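Local coordinates for protein glycerate 2-kinase (Pyrococcus horikoshii, PDB 1X3L) that phosphorylates D-glycerate to 2-phosphoglycerate, using ATP or other phosphate donors and a divalent metal ion such as magnesium, at residues 38-43 with 261-266; 62-67 with 86-91; 169-174 with 211-216; 295-300 with 328-333; 365-370 with 422-427. One frame throughout, in Å; residues are numbered along the deposited sequence.

Contact 1 of 5, residues 38-43 with 261-266; sequences IIVQGK and HNFLIA
Val40 and Phe263 form the apolar part of this contact: the methyl CG1 of Val40 stands 3.5 Å from the centroid of the Phe263 ring, only 8° off its normal, a CH-pi contact over the middle of one face. With chi1 at -172°, CG1 swings out opposite the backbone N of Val40, which sets it over the ring. Next along the chain, Gln41 runs past Phe263 in the opposite direction with its amide almost perpendicular to the ring, Gln41 OE1 lying 3.6 Å from Phe263 CD1 near the ring plane. Its NE2 gives a hydrogen bond of 3.1 Å to the carbonyl O of Leu264, bent at the hydrogen (144°) and arriving from above the carbonyl plane. The other end of the amide works through a water, which donates to Gln41 OE1 and accepts from Leu264 N, so both ends of the group are held. Lys43 closes the row, its CB 4.0 Å from Phe263 CZ at the ring edge. Were Phe263 reduced to an alanine, Val40 CG1 would probably lose its aromatic platform and a gap is likely to open between turn and strand. Phe45 also packs on Phe263. Residues Val40 to Lys43 make a type I' turn, the tight two-residue loop of a beta-hairpin, here laid against strand 260-266 at the margin of the six-stranded parallel sheet.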
# COMPACT_ATOMS: atom_id res chain seq x y z
N ILE A 38 8.10 4.55 24.57
CA ILE A 38 7.60 4.69 23.21
C ILE A 38 6.46 3.69 23.10
O ILE A 38 6.66 2.50 23.30
CB ILE A 38 8.68 4.34 22.17
CG1 ILE A 38 9.84 5.34 22.27
CG2 ILE A 38 8.09 4.37 20.77
CD1 ILE A 38 10.97 5.07 21.30
N ILE A 39 5.26 4.18 22.79
CA ILE A 39 4.11 3.29 22.68
C ILE A 39 3.60 3.19 21.24
O ILE A 39 3.04 4.15 20.69
CB ILE A 39 2.97 3.77 23.60
CG1 ILE A 39 3.52 4.01 25.01
CG2 ILE A 39 1.86 2.72 23.66
CD1 ILE A 39 2.50 4.55 26.00
N VAL A 40 3.80 2.02 20.64
CA VAL A 40 3.40 1.77 19.26
C VAL A 40 2.16 0.89 19.20
O VAL A 40 2.20 -0.30 19.51
CB VAL A 40 4.54 1.09 18.49
CG1 VAL A 40 4.20 1.01 17.01
CG2 VAL A 40 5.83 1.87 18.68
N GLN A 41 1.05 1.50 18.78
CA GLN A 41 -0.22 0.79 18.69
C GLN A 41 -0.47 0.00 19.98
O GLN A 41 -0.89 -1.15 19.94
CB GLN A 41 -0.23 -0.16 17.47
CG GLN A 41 0.03 0.55 16.14
CD GLN A 41 -0.29 -0.32 14.93
OE1 GLN A 41 0.03 -1.51 14.89
NE2 GLN A 41 -0.91 0.28 13.92
N GLY A 42 -0.18 0.63 21.11
CA GLY A 42 -0.40 -0.03 22.39
C GLY A 42 0.81 -0.72 23.01
O GLY A 42 0.91 -0.80 24.23
N LYS A 43 1.71 -1.22 22.18
CA LYS A 43 2.91 -1.91 22.66
C LYS A 43 3.90 -0.88 23.21
O LYS A 43 4.34 0.01 22.49
CB LYS A 43 3.55 -2.69 21.51
CG LYS A 43 4.65 -3.67 21.93
CD LYS A 43 4.08 -4.89 22.65
CE LYS A 43 5.15 -5.93 22.93
NZ LYS A 43 6.25 -5.42 23.81
N HIS A 261 9.89 -6.05 16.15
CA HIS A 261 8.44 -6.00 16.08
C HIS A 261 7.93 -5.28 14.83
O HIS A 261 8.33 -4.16 14.54
CB HIS A 261 7.90 -5.29 17.32
CG HIS A 261 8.50 -5.80 18.60
ND1 HIS A 261 7.97 -6.87 19.29
CD2 HIS A 261 9.60 -5.42 19.27
CE1 HIS A 261 8.72 -7.12 20.35
NE2 HIS A 261 9.72 -6.26 20.36
N ASN A 262 7.03 -5.94 14.11
CA ASN A 262 6.46 -5.39 12.90
C ASN A 262 5.07 -4.81 13.15
O ASN A 262 4.21 -5.47 13.73
CB ASN A 262 6.40 -6.46 11.82
CG ASN A 262 7.78 -6.84 11.30
OD1 ASN A 262 8.43 -6.05 10.61
ND2 ASN A 262 8.24 -8.04 11.64
N PHE A 263 4.88 -3.57 12.73
CA PHE A 263 3.62 -2.87 12.88
C PHE A 263 3.16 -2.34 11.52
O PHE A 263 3.93 -1.69 10.81
CB PHE A 263 3.77 -1.67 13.84
CG PHE A 263 4.23 -2.05 15.22
CD1 PHE A 263 3.31 -2.43 16.20
CD2 PHE A 263 5.59 -2.01 15.54
CE1 PHE A 263 3.74 -2.77 17.48
CE2 PHE A 263 6.03 -2.35 16.82
CZ PHE A 263 5.10 -2.73 17.80
N LEU A 264 1.92 -2.62 11.17
CA LEU A 264 1.35 -2.13 9.92
C LEU A 264 0.61 -0.87 10.39
O LEU A 264 -0.36 -0.97 11.14
CB LEU A 264 0.39 -3.17 9.33
CG LEU A 264 -0.30 -2.84 7.99
CD1 LEU A 264 0.75 -2.52 6.93
CD2 LEU A 264 -1.16 -4.02 7.56
N ILE A 265 1.07 0.30 9.96
CA ILE A 265 0.46 1.55 10.41
C ILE A 265 -0.39 2.33 9.41
O ILE A 265 -0.99 3.35 9.76
CB ILE A 265 1.54 2.50 10.98
CG1 ILE A 265 2.44 3.00 9.85
CG2 ILE A 265 2.37 1.75 12.03
CD1 ILE A 265 3.34 4.15 10.25
N ALA A 266 -0.44 1.86 8.17
CA ALA A 266 -1.26 2.51 7.16
C ALA A 266 -1.63 1.41 6.20
O ALA A 266 -0.76 0.66 5.74
CB ALA A 266 -0.48 3.62 6.45
O HOH W 1 0.21 -3.77 13.28

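Contact 2 of 5, residues 62-67 with 86-91; sequences EMARAI and KELKRI
Ala64 is the tight spot. Its methyl CB sits between two branched side chains of the 86-91 loop, 3.6 Å from Leu88 CD1 and 3.7 Å from Ile91 CD1. The other methyl of Leu88, CD2, reaches across to the helix backbone and lies 3.9 Å from Arg65 N, with Arg65 CB close by. The small side chain of Ala64 is consistent with so close an approach of the loop to the helix.

Toward the start of the segment the contact is looser and charged. Glu62 and Lys86 cross at about a right angle, and Lys86 NZ comes 3.2 Å from the CG methylene of Glu62, while its ion pair to Glu62 OE2 is long at 4.0 Å. The firmer partner of the carboxylate is Arg65, one turn on, which grips it side-on: Arg65 NH2 bonds Glu62 OE1 at 2.8 Å and Arg65 NE bonds Glu62 OE2 at 3.0 Å. Both oxygens lie near the guanidinium plane. Glu62 can meet both bases because its chain bends at chi2 (-65°) and folds the carboxylate back along the helix. A leucine in place of Glu62 would probably leave Arg65 and Lys86 without their shared negative mate and the guanidinium freer to turn. Tyr24 makes a cation-pi contact with Arg65. The side chain of Lys86 is about 8 Å from that of Lys58, which probably binds substrate, as in relatives.

Helix 60-70 thus has the loop between strands 75-81 and 92-96 on one flank, while Ala66 and Ile67 pack on helix 23-30 and Met63 and Ile67 on strand 124-129.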
# COMPACT_ATOMS: atom_id res chain seq x y z
N GLU A 62 9.06 11.27 4.56
CA GLU A 62 7.90 11.70 5.33
C GLU A 62 7.78 10.90 6.63
O GLU A 62 7.53 11.47 7.69
CB GLU A 62 6.62 11.58 4.49
CG GLU A 62 6.41 12.76 3.55
CD GLU A 62 6.18 14.07 4.30
OE1 GLU A 62 5.07 14.27 4.83
OE2 GLU A 62 7.12 14.89 4.37
N MET A 63 7.98 9.59 6.56
CA MET A 63 7.90 8.77 7.76
C MET A 63 9.02 9.14 8.73
O MET A 63 8.79 9.26 9.93
CB MET A 63 7.97 7.29 7.39
CG MET A 63 6.70 6.79 6.69
SD MET A 63 6.80 5.12 6.03
CE MET A 63 6.50 4.15 7.53
N ALA A 64 10.22 9.33 8.20
CA ALA A 64 11.38 9.71 9.01
C ALA A 64 11.16 11.04 9.71
O ALA A 64 11.54 11.22 10.86
CB ALA A 64 12.63 9.78 8.13
N ARG A 65 10.55 11.99 9.00
CA ARG A 65 10.28 13.31 9.55
C ARG A 65 9.38 13.21 10.79
O ARG A 65 9.57 13.94 11.77
CB ARG A 65 9.63 14.19 8.48
CG ARG A 65 9.45 15.65 8.87
CD ARG A 65 9.12 16.50 7.65
NE ARG A 65 7.85 16.14 7.01
CZ ARG A 65 6.65 16.51 7.45
NH1 ARG A 65 6.54 17.27 8.53
NH2 ARG A 65 5.56 16.12 6.81
N ALA A 66 8.41 12.30 10.75
CA ALA A 66 7.51 12.11 11.88
C ALA A 66 8.27 11.62 13.11
O ALA A 66 8.04 12.09 14.23
CB ALA A 66 6.41 11.10 11.51
N ILE A 67 9.18 10.67 12.91
CA ILE A 67 9.96 10.15 14.02
C ILE A 67 10.84 11.24 14.64
O ILE A 67 10.93 11.34 15.87
CB ILE A 67 10.85 8.97 13.56
CG1 ILE A 67 9.97 7.79 13.14
CG2 ILE A 67 11.79 8.55 14.68
CD1 ILE A 67 9.12 7.23 14.26
N LYS A 86 13.48 16.01 -0.04
CA LYS A 86 13.03 16.49 1.27
C LYS A 86 14.05 16.22 2.37
O LYS A 86 14.17 15.10 2.87
CB LYS A 86 11.69 15.84 1.65
CG LYS A 86 10.52 16.31 0.79
CD LYS A 86 9.24 15.52 1.09
CE LYS A 86 9.37 14.06 0.67
NZ LYS A 86 8.10 13.30 0.87
N GLU A 87 14.79 17.26 2.74
CA GLU A 87 15.83 17.18 3.76
C GLU A 87 15.34 16.85 5.17
O GLU A 87 14.20 17.15 5.53
CB GLU A 87 16.61 18.50 3.79
CG GLU A 87 15.72 19.73 3.97
CD GLU A 87 16.49 21.03 3.93
OE1 GLU A 87 17.31 21.27 4.85
OE2 GLU A 87 16.28 21.82 2.99
N LEU A 88 16.22 16.24 5.96
CA LEU A 88 15.92 15.87 7.34
C LEU A 88 16.94 16.47 8.30
O LEU A 88 18.03 16.87 7.89
CB LEU A 88 15.90 14.34 7.47
CG LEU A 88 14.77 13.63 6.73
CD1 LEU A 88 14.96 12.12 6.78
CD2 LEU A 88 13.43 14.02 7.35
N LYS A 89 16.59 16.52 9.58
CA LYS A 89 17.46 17.10 10.59
C LYS A 89 18.69 16.27 10.95
O LYS A 89 19.80 16.79 10.97
CB LYS A 89 16.65 17.40 11.85
CG LYS A 89 15.58 18.47 11.63
CD LYS A 89 14.65 18.61 12.82
CE LYS A 89 13.56 19.64 12.52
NZ LYS A 89 12.56 19.75 13.61
N ARG A 90 18.50 14.99 11.24
CA ARG A 90 19.62 14.14 11.60
C ARG A 90 19.69 12.84 10.81
O ARG A 90 20.47 11.94 11.13
CB ARG A 90 19.58 13.82 13.09
CG ARG A 90 19.55 15.06 13.98
CD ARG A 90 20.20 14.76 15.31
NE ARG A 90 21.57 14.30 15.12
CZ ARG A 90 22.38 13.91 16.09
NH1 ARG A 90 21.95 13.91 17.35
NH2 ARG A 90 23.62 13.51 15.82
N ILE A 91 18.87 12.75 9.77
CA ILE A 91 18.84 11.56 8.94
C ILE A 91 19.32 11.88 7.53
O ILE A 91 18.80 12.78 6.86
CB ILE A 91 17.41 10.97 8.88
CG1 ILE A 91 16.95 10.63 10.29
CG2 ILE A 91 17.38 9.74 7.99
CD1 ILE A 91 15.50 10.22 10.39

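Contact 3 of 5, residues 169-174 with 211-216; sequences VRKHIS and VKDPTT
His172 CE1 and Thr215 OG1 meet at 3.0 Å where the end of helix 163-171 packs on an Asx turn in the 211-216 loop. In that turn Asp213 OD1 accepts twice: from Thr215 OG1 on its syn lone pair at 2.6 Å, and from Thr215 N, which comes from above the carboxylate plane. Thr215 OG1 is placed for its bond by sitting between the backbone N and carbonyl carbon (chi1 67°), and that fixes the hydroxyl beside the imidazole.

Charge and water form the second group. Lys171 stretches its extended chain obliquely across Asp213, Lys171 CD 3.8 Å from Asp213 CG, but Lys171 NZ stops 4.4 Å from Asp213 OD1, beyond a salt bridge. The ammonium instead bonds Glu203 O and a water that also lies within bonding distance of Val211 O. Asp213 OD2 has its own partner in Thr252 OG1.

Packing round the imidazole is the third. His172 is the first residue to leave helical geometry, and its ring is held at both nitrogens, ND1 by Thr168 O and NE2 by Glu251 OE2. Thr216, whose own side chain caps the helix that follows, sets its carbonyl O 3.4 Å above the ring plane, offset toward the rim.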
# COMPACT_ATOMS: atom_id res chain seq x y z
N VAL A 169 13.45 -16.42 -5.20
CA VAL A 169 14.78 -16.37 -5.76
C VAL A 169 15.48 -15.07 -5.34
O VAL A 169 16.60 -15.11 -4.86
CB VAL A 169 14.76 -16.47 -7.30
CG1 VAL A 169 16.17 -16.33 -7.86
CG2 VAL A 169 14.17 -17.81 -7.72
N ARG A 170 14.79 -13.94 -5.51
CA ARG A 170 15.38 -12.65 -5.15
C ARG A 170 15.74 -12.55 -3.66
O ARG A 170 16.78 -12.00 -3.30
CB ARG A 170 14.45 -11.49 -5.54
CG ARG A 170 14.25 -11.32 -7.05
CD ARG A 170 13.49 -10.03 -7.41
NE ARG A 170 12.19 -9.94 -6.75
CZ ARG A 170 11.99 -9.38 -5.56
NH1 ARG A 170 13.01 -8.84 -4.89
NH2 ARG A 170 10.78 -9.36 -5.03
N LYS A 171 14.88 -13.09 -2.80
CA LYS A 171 15.14 -13.05 -1.37
C LYS A 171 16.41 -13.84 -1.02
O LYS A 171 17.09 -13.51 -0.04
CB LYS A 171 13.96 -13.61 -0.58
CG LYS A 171 12.74 -12.68 -0.55
CD LYS A 171 11.60 -13.25 0.29
CE LYS A 171 10.44 -12.27 0.35
NZ LYS A 171 9.41 -12.66 1.34
N HIS A 172 16.73 -14.85 -1.81
CA HIS A 172 17.91 -15.67 -1.54
C HIS A 172 19.22 -15.21 -2.19
O HIS A 172 20.20 -15.95 -2.18
CB HIS A 172 17.64 -17.14 -1.89
CG HIS A 172 16.74 -17.82 -0.91
ND1 HIS A 172 15.37 -17.68 -0.92
CD2 HIS A 172 17.02 -18.59 0.18
CE1 HIS A 172 14.85 -18.32 0.11
NE2 HIS A 172 15.83 -18.88 0.79
N ILE A 173 19.23 -14.01 -2.75
CA ILE A 173 20.45 -13.46 -3.35
C ILE A 173 20.59 -12.00 -2.93
O ILE A 173 21.28 -11.22 -3.57
CB ILE A 173 20.46 -13.55 -4.89
CG1 ILE A 173 19.21 -12.90 -5.48
CG2 ILE A 173 20.59 -15.01 -5.31
CD1 ILE A 173 19.20 -12.90 -6.99
N SER A 174 19.91 -11.67 -1.84
CA SER A 174 19.94 -10.33 -1.28
C SER A 174 20.38 -10.39 0.18
O SER A 174 19.96 -11.27 0.92
CB SER A 174 18.55 -9.69 -1.36
OG SER A 174 18.49 -8.52 -0.57
N VAL A 211 10.53 -9.51 7.90
CA VAL A 211 9.57 -10.56 8.21
C VAL A 211 10.12 -11.91 7.80
O VAL A 211 11.00 -12.01 6.94
CB VAL A 211 8.21 -10.33 7.50
CG1 VAL A 211 7.56 -9.06 8.02
CG2 VAL A 211 8.42 -10.25 6.00
N LYS A 212 9.59 -12.97 8.41
CA LYS A 212 10.05 -14.31 8.09
C LYS A 212 9.86 -14.65 6.63
O LYS A 212 9.00 -14.09 5.95
CB LYS A 212 9.31 -15.34 8.95
CG LYS A 212 9.55 -15.19 10.45
CD LYS A 212 9.01 -16.39 11.23
CE LYS A 212 7.49 -16.46 11.15
NZ LYS A 212 6.85 -15.23 11.70
N ASP A 213 10.70 -15.56 6.14
CA ASP A 213 10.64 -16.05 4.77
C ASP A 213 10.78 -17.56 4.84
O ASP A 213 11.88 -18.09 5.03
CB ASP A 213 11.76 -15.46 3.92
CG ASP A 213 11.93 -16.21 2.60
OD1 ASP A 213 10.92 -16.74 2.09
OD2 ASP A 213 13.07 -16.26 2.07
N PRO A 214 9.67 -18.29 4.68
CA PRO A 214 9.67 -19.75 4.73
C PRO A 214 10.38 -20.44 3.56
O PRO A 214 10.78 -21.59 3.68
CB PRO A 214 8.18 -20.09 4.78
CG PRO A 214 7.57 -19.00 3.98
CD PRO A 214 8.30 -17.77 4.48
N THR A 215 10.55 -19.75 2.44
CA THR A 215 11.22 -20.36 1.29
C THR A 215 12.69 -20.65 1.60
O THR A 215 13.28 -20.03 2.49
CB THR A 215 11.11 -19.49 0.02
OG1 THR A 215 11.85 -18.28 0.21
CG2 THR A 215 9.65 -19.15 -0.26
N THR A 216 13.27 -21.57 0.86
CA THR A 216 14.66 -21.97 1.07
C THR A 216 15.51 -21.89 -0.18
O THR A 216 15.00 -21.58 -1.26
CB THR A 216 14.71 -23.42 1.56
OG1 THR A 216 14.14 -24.27 0.56
CG2 THR A 216 13.92 -23.59 2.85
O HOH W 2 10.37 -12.06 4.03

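Contact 4 of 5, residues 295-300 with 328-333; sequences GEAKDA and GETTVT
Glu296 reaches across to Thr333 with both carboxylate oxygens. Glu296 OE2 takes the backbone N of Thr333 on its syn lone pair, at 2.7 Å and nearly straight (170°). Glu296 OE1 accepts from the hydroxyl of the same residue, Thr333 OG1, at 2.6 Å, again on the syn side but somewhat out of the carboxylate plane. A water linking OE1 with Thr331 OG1 adds a third hold.

Behind this clasp the backbones pair once. Thr331 N donates to Gly295 O (2.9 Å) and Ala297 N to Thr331 O (2.8 Å), and the CA of Glu296 faces that same carbonyl O of Thr331 at 3.3 Å. The bridge fixes the root of Glu296, and its chain, leaving the backbone with CG opposite N (chi1 -163°) and bending at chi2, brings the acid back to the loop.

On the buried side, Ala297 CB packs 3.9 Å from Val332 CG2 and also touches Thr330 OG1, while Thr330 CG2 meets the methyl of Ala300. Pro343 and Ile347 cover Thr330 from beyond. A second water joins Gly295 N to Glu329 O; the carboxylate of Glu329 turns to Ser427 instead. Glu296 is the N-cap residue of helix 297-314, so the contact ties that helix start to the loop leaving strand 322-328, within a beta-alpha-beta crossover between the parallel neighbours 285-290 and 322-328.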
# COMPACT_ATOMS: atom_id res chain seq x y z
N GLY A 295 -12.00 -7.66 -8.62
CA GLY A 295 -12.90 -8.02 -9.69
C GLY A 295 -13.19 -6.84 -10.62
O GLY A 295 -12.59 -5.78 -10.49
N GLU A 296 -14.12 -7.04 -11.55
CA GLU A 296 -14.48 -6.02 -12.53
C GLU A 296 -15.20 -4.82 -11.89
O GLU A 296 -16.21 -4.98 -11.20
CB GLU A 296 -15.37 -6.63 -13.62
CG GLU A 296 -15.50 -5.80 -14.90
CD GLU A 296 -14.16 -5.62 -15.62
OE1 GLU A 296 -13.29 -6.51 -15.50
OE2 GLU A 296 -13.99 -4.61 -16.31
N ALA A 297 -14.66 -3.63 -12.14
CA ALA A 297 -15.21 -2.39 -11.61
C ALA A 297 -16.70 -2.21 -11.88
O ALA A 297 -17.48 -1.98 -10.95
CB ALA A 297 -14.44 -1.20 -12.18
N LYS A 298 -17.10 -2.30 -13.14
CA LYS A 298 -18.50 -2.12 -13.53
C LYS A 298 -19.44 -2.98 -12.68
O LYS A 298 -20.47 -2.51 -12.19
CB LYS A 298 -18.68 -2.49 -15.01
CG LYS A 298 -20.13 -2.62 -15.45
CD LYS A 298 -20.22 -3.26 -16.83
CE LYS A 298 -21.66 -3.60 -17.21
NZ LYS A 298 -22.53 -2.40 -17.36
N ASP A 299 -19.06 -4.24 -12.50
CA ASP A 299 -19.85 -5.18 -11.73
C ASP A 299 -19.82 -4.87 -10.23
O ASP A 299 -20.82 -5.08 -9.54
CB ASP A 299 -19.35 -6.58 -12.05
CG ASP A 299 -19.52 -6.91 -13.54
OD1 ASP A 299 -20.68 -7.10 -13.97
OD2 ASP A 299 -18.52 -6.94 -14.28
N ALA A 300 -18.70 -4.36 -9.73
CA ALA A 300 -18.63 -3.99 -8.31
C ALA A 300 -19.67 -2.90 -8.07
O ALA A 300 -20.34 -2.87 -7.04
CB ALA A 300 -17.23 -3.50 -7.95
N GLY A 328 -10.41 -2.32 -1.39
CA GLY A 328 -9.71 -3.28 -2.23
C GLY A 328 -9.18 -2.57 -3.46
O GLY A 328 -8.71 -1.44 -3.38
N GLU A 329 -9.25 -3.23 -4.61
CA GLU A 329 -8.79 -2.63 -5.86
C GLU A 329 -9.44 -3.38 -7.02
O GLU A 329 -9.10 -4.53 -7.28
CB GLU A 329 -7.26 -2.70 -5.97
CG GLU A 329 -6.69 -1.84 -7.10
CD GLU A 329 -6.50 -0.37 -6.71
OE1 GLU A 329 -7.31 0.19 -5.95
OE2 GLU A 329 -5.53 0.25 -7.19
N THR A 330 -10.39 -2.74 -7.68
CA THR A 330 -11.07 -3.38 -8.81
C THR A 330 -10.31 -3.06 -10.09
O THR A 330 -9.37 -2.27 -10.09
CB THR A 330 -12.52 -2.87 -8.97
OG1 THR A 330 -12.51 -1.46 -9.22
CG2 THR A 330 -13.33 -3.17 -7.71
N THR A 331 -10.72 -3.68 -11.18
CA THR A 331 -10.06 -3.46 -12.45
C THR A 331 -11.05 -3.35 -13.60
O THR A 331 -12.18 -3.83 -13.52
CB THR A 331 -9.07 -4.61 -12.78
OG1 THR A 331 -9.76 -5.86 -12.71
CG2 THR A 331 -7.92 -4.62 -11.79
N VAL A 332 -10.62 -2.71 -14.68
CA VAL A 332 -11.44 -2.56 -15.85
C VAL A 332 -10.79 -3.37 -16.97
O VAL A 332 -9.63 -3.17 -17.31
CB VAL A 332 -11.56 -1.09 -16.28
CG1 VAL A 332 -12.45 -0.97 -17.52
CG2 VAL A 332 -12.13 -0.25 -15.14
N THR A 333 -11.55 -4.31 -17.52
CA THR A 333 -11.07 -5.15 -18.60
C THR A 333 -11.37 -4.45 -19.92
O THR A 333 -12.53 -4.27 -20.28
CB THR A 333 -11.76 -6.52 -18.60
OG1 THR A 333 -11.53 -7.17 -17.34
CG2 THR A 333 -11.23 -7.40 -19.72
O HOH W 3 -9.33 -6.65 -9.30
O HOH W 4 -11.43 -7.79 -13.85

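Contact 5 of 5, residues 365-370 with 422-427; sequences FDTDGT and GTNVNS
At the paired ends of antiparallel strands 359-366 and 427-435, Thr367 plugs its hydroxyl into the loop leading to the second strand. Thr367 OG1 donates to Asn426 O at 2.7 Å, in the carbonyl plane on a lone pair, and accepts from Val425 N at 2.8 Å. Thr367 N adds a second bond to the same carbonyl, Asn426 O (2.9 Å), coming from above its plane, so this oxygen is gripped twice by one residue. The hydroxyl can do this because chi1 of 58° tucks it between its own N and carbonyl carbon; the methyl CG2 of Thr367 packs 3.7 Å from Val425 CG2.

Three Asx turns shape the two loops. Asp366 OD1 accepts from Asp368 N, Asp368 OD1 from Thr370 N, and Asn424 OD1 from Asn426 N. One water sits 2.6 Å from Asp366 OD1 and close to Asn424 OD1 as well, probably donating to them, and so links two of these turns across the contact. The side chain of Asn424 is about 6 Å from that of Lys58, a probable substrate-binding residue by its likeness to relatives.

Asp366 and Ser427 form a non-hydrogen-bonded pair. Ser427 OG, 3.3 Å from Asp366 CA, bonds outward, to Asn344 as well as Glu329. Further out, Asp368 CA points its hydrogen at Thr423 O, 3.2 Å away.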
# COMPACT_ATOMS: atom_id res chain seq x y z
N PHE A 365 -13.03 5.84 -4.79
CA PHE A 365 -11.80 6.55 -5.10
C PHE A 365 -10.54 5.76 -4.80
O PHE A 365 -10.53 4.90 -3.93
CB PHE A 365 -11.77 7.87 -4.31
CG PHE A 365 -11.76 7.68 -2.82
CD1 PHE A 365 -10.58 7.84 -2.10
CD2 PHE A 365 -12.92 7.33 -2.14
CE1 PHE A 365 -10.55 7.65 -0.71
CE2 PHE A 365 -12.90 7.13 -0.75
CZ PHE A 365 -11.72 7.29 -0.04
N ASP A 366 -9.48 6.08 -5.52
CA ASP A 366 -8.19 5.43 -5.33
C ASP A 366 -7.39 6.38 -4.43
O ASP A 366 -7.23 7.56 -4.76
CB ASP A 366 -7.47 5.28 -6.68
CG ASP A 366 -6.40 4.22 -6.65
OD1 ASP A 366 -5.58 4.21 -5.70
OD2 ASP A 366 -6.36 3.39 -7.58
N THR A 367 -6.89 5.88 -3.31
CA THR A 367 -6.14 6.72 -2.38
C THR A 367 -4.83 7.26 -2.93
O THR A 367 -4.21 8.12 -2.30
CB THR A 367 -5.86 6.00 -1.04
OG1 THR A 367 -5.14 4.79 -1.29
CG2 THR A 367 -7.18 5.68 -0.32
N ASP A 368 -4.37 6.77 -4.09
CA ASP A 368 -3.12 7.29 -4.62
C ASP A 368 -3.36 8.54 -5.46
O ASP A 368 -2.41 9.11 -6.00
CB ASP A 368 -2.34 6.24 -5.43
CG ASP A 368 -3.01 5.85 -6.73
OD1 ASP A 368 -3.85 6.61 -7.24
OD2 ASP A 368 -2.66 4.77 -7.25
N GLY A 369 -4.61 8.96 -5.57
CA GLY A 369 -4.92 10.18 -6.31
C GLY A 369 -5.29 10.08 -7.77
O GLY A 369 -5.78 11.05 -8.35
N THR A 370 -5.03 8.93 -8.40
CA THR A 370 -5.38 8.76 -9.80
C THR A 370 -6.18 7.49 -10.00
O THR A 370 -6.03 6.52 -9.26
CB THR A 370 -4.13 8.73 -10.71
OG1 THR A 370 -3.27 7.66 -10.31
CG2 THR A 370 -3.36 10.05 -10.62
N GLY A 422 0.01 11.87 -1.71
CA GLY A 422 1.19 11.51 -0.95
C GLY A 422 1.16 10.13 -0.33
O GLY A 422 1.94 9.83 0.58
N THR A 423 0.26 9.27 -0.79
CA THR A 423 0.19 7.91 -0.25
C THR A 423 -0.51 6.94 -1.20
O THR A 423 -0.87 7.30 -2.32
CB THR A 423 -0.55 7.90 1.11
OG1 THR A 423 -0.51 6.58 1.66
CG2 THR A 423 -2.00 8.35 0.94
N ASN A 424 -0.67 5.70 -0.74
CA ASN A 424 -1.33 4.68 -1.54
C ASN A 424 -1.68 3.43 -0.75
O ASN A 424 -0.81 2.62 -0.42
CB ASN A 424 -0.45 4.29 -2.74
CG ASN A 424 -1.06 3.17 -3.58
OD1 ASN A 424 -2.27 2.95 -3.56
ND2 ASN A 424 -0.21 2.46 -4.31
N VAL A 425 -2.96 3.28 -0.44
CA VAL A 425 -3.44 2.10 0.27
C VAL A 425 -4.60 1.54 -0.54
O VAL A 425 -5.53 0.95 0.00
CB VAL A 425 -3.88 2.42 1.72
CG1 VAL A 425 -2.67 2.86 2.54
CG2 VAL A 425 -4.95 3.50 1.72
N ASN A 426 -4.52 1.74 -1.85
CA ASN A 426 -5.48 1.29 -2.85
C ASN A 426 -6.84 2.01 -2.76
O ASN A 426 -6.94 3.15 -2.34
CB ASN A 426 -5.68 -0.22 -2.67
CG ASN A 426 -4.45 -0.95 -3.13
OD1 ASN A 426 -3.86 -0.64 -4.17
ND2 ASN A 426 -4.04 -1.94 -2.33
N SER A 427 -7.91 1.35 -3.19
CA SER A 427 -9.21 2.01 -3.28
C SER A 427 -10.28 1.69 -2.25
O SER A 427 -10.27 0.63 -1.63
CB SER A 427 -9.80 1.79 -4.67
OG SER A 427 -8.93 2.28 -5.67
O HOH W 5 -3.67 2.41 -5.79
O HOH W 6 0.42 9.07 -4.08

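Contacts 3 and 5 are buried and largely polar, with carboxylates or amides shaping their loops as Asx turns; of the partly buried ones, contacts 1 and 2 join apolar packing to polar or charged groups, while contact 4 is held chiefly by a carboxylate and a backbone bridge. Contacts 1 and 2 touch through Ile265 and Met63 and both lie against the parallel sheet, one resting on an aromatic ring, the other on an alanine beside a charged network. Contacts 4 and 5 lie at the ends of strands of the mixed sheet and meet directly. Contact 5 also packs against contact 1, where Val425 meets Ala266; its centre is about 9 Å from the centre of the chain, that of contact 3 about 21 Å.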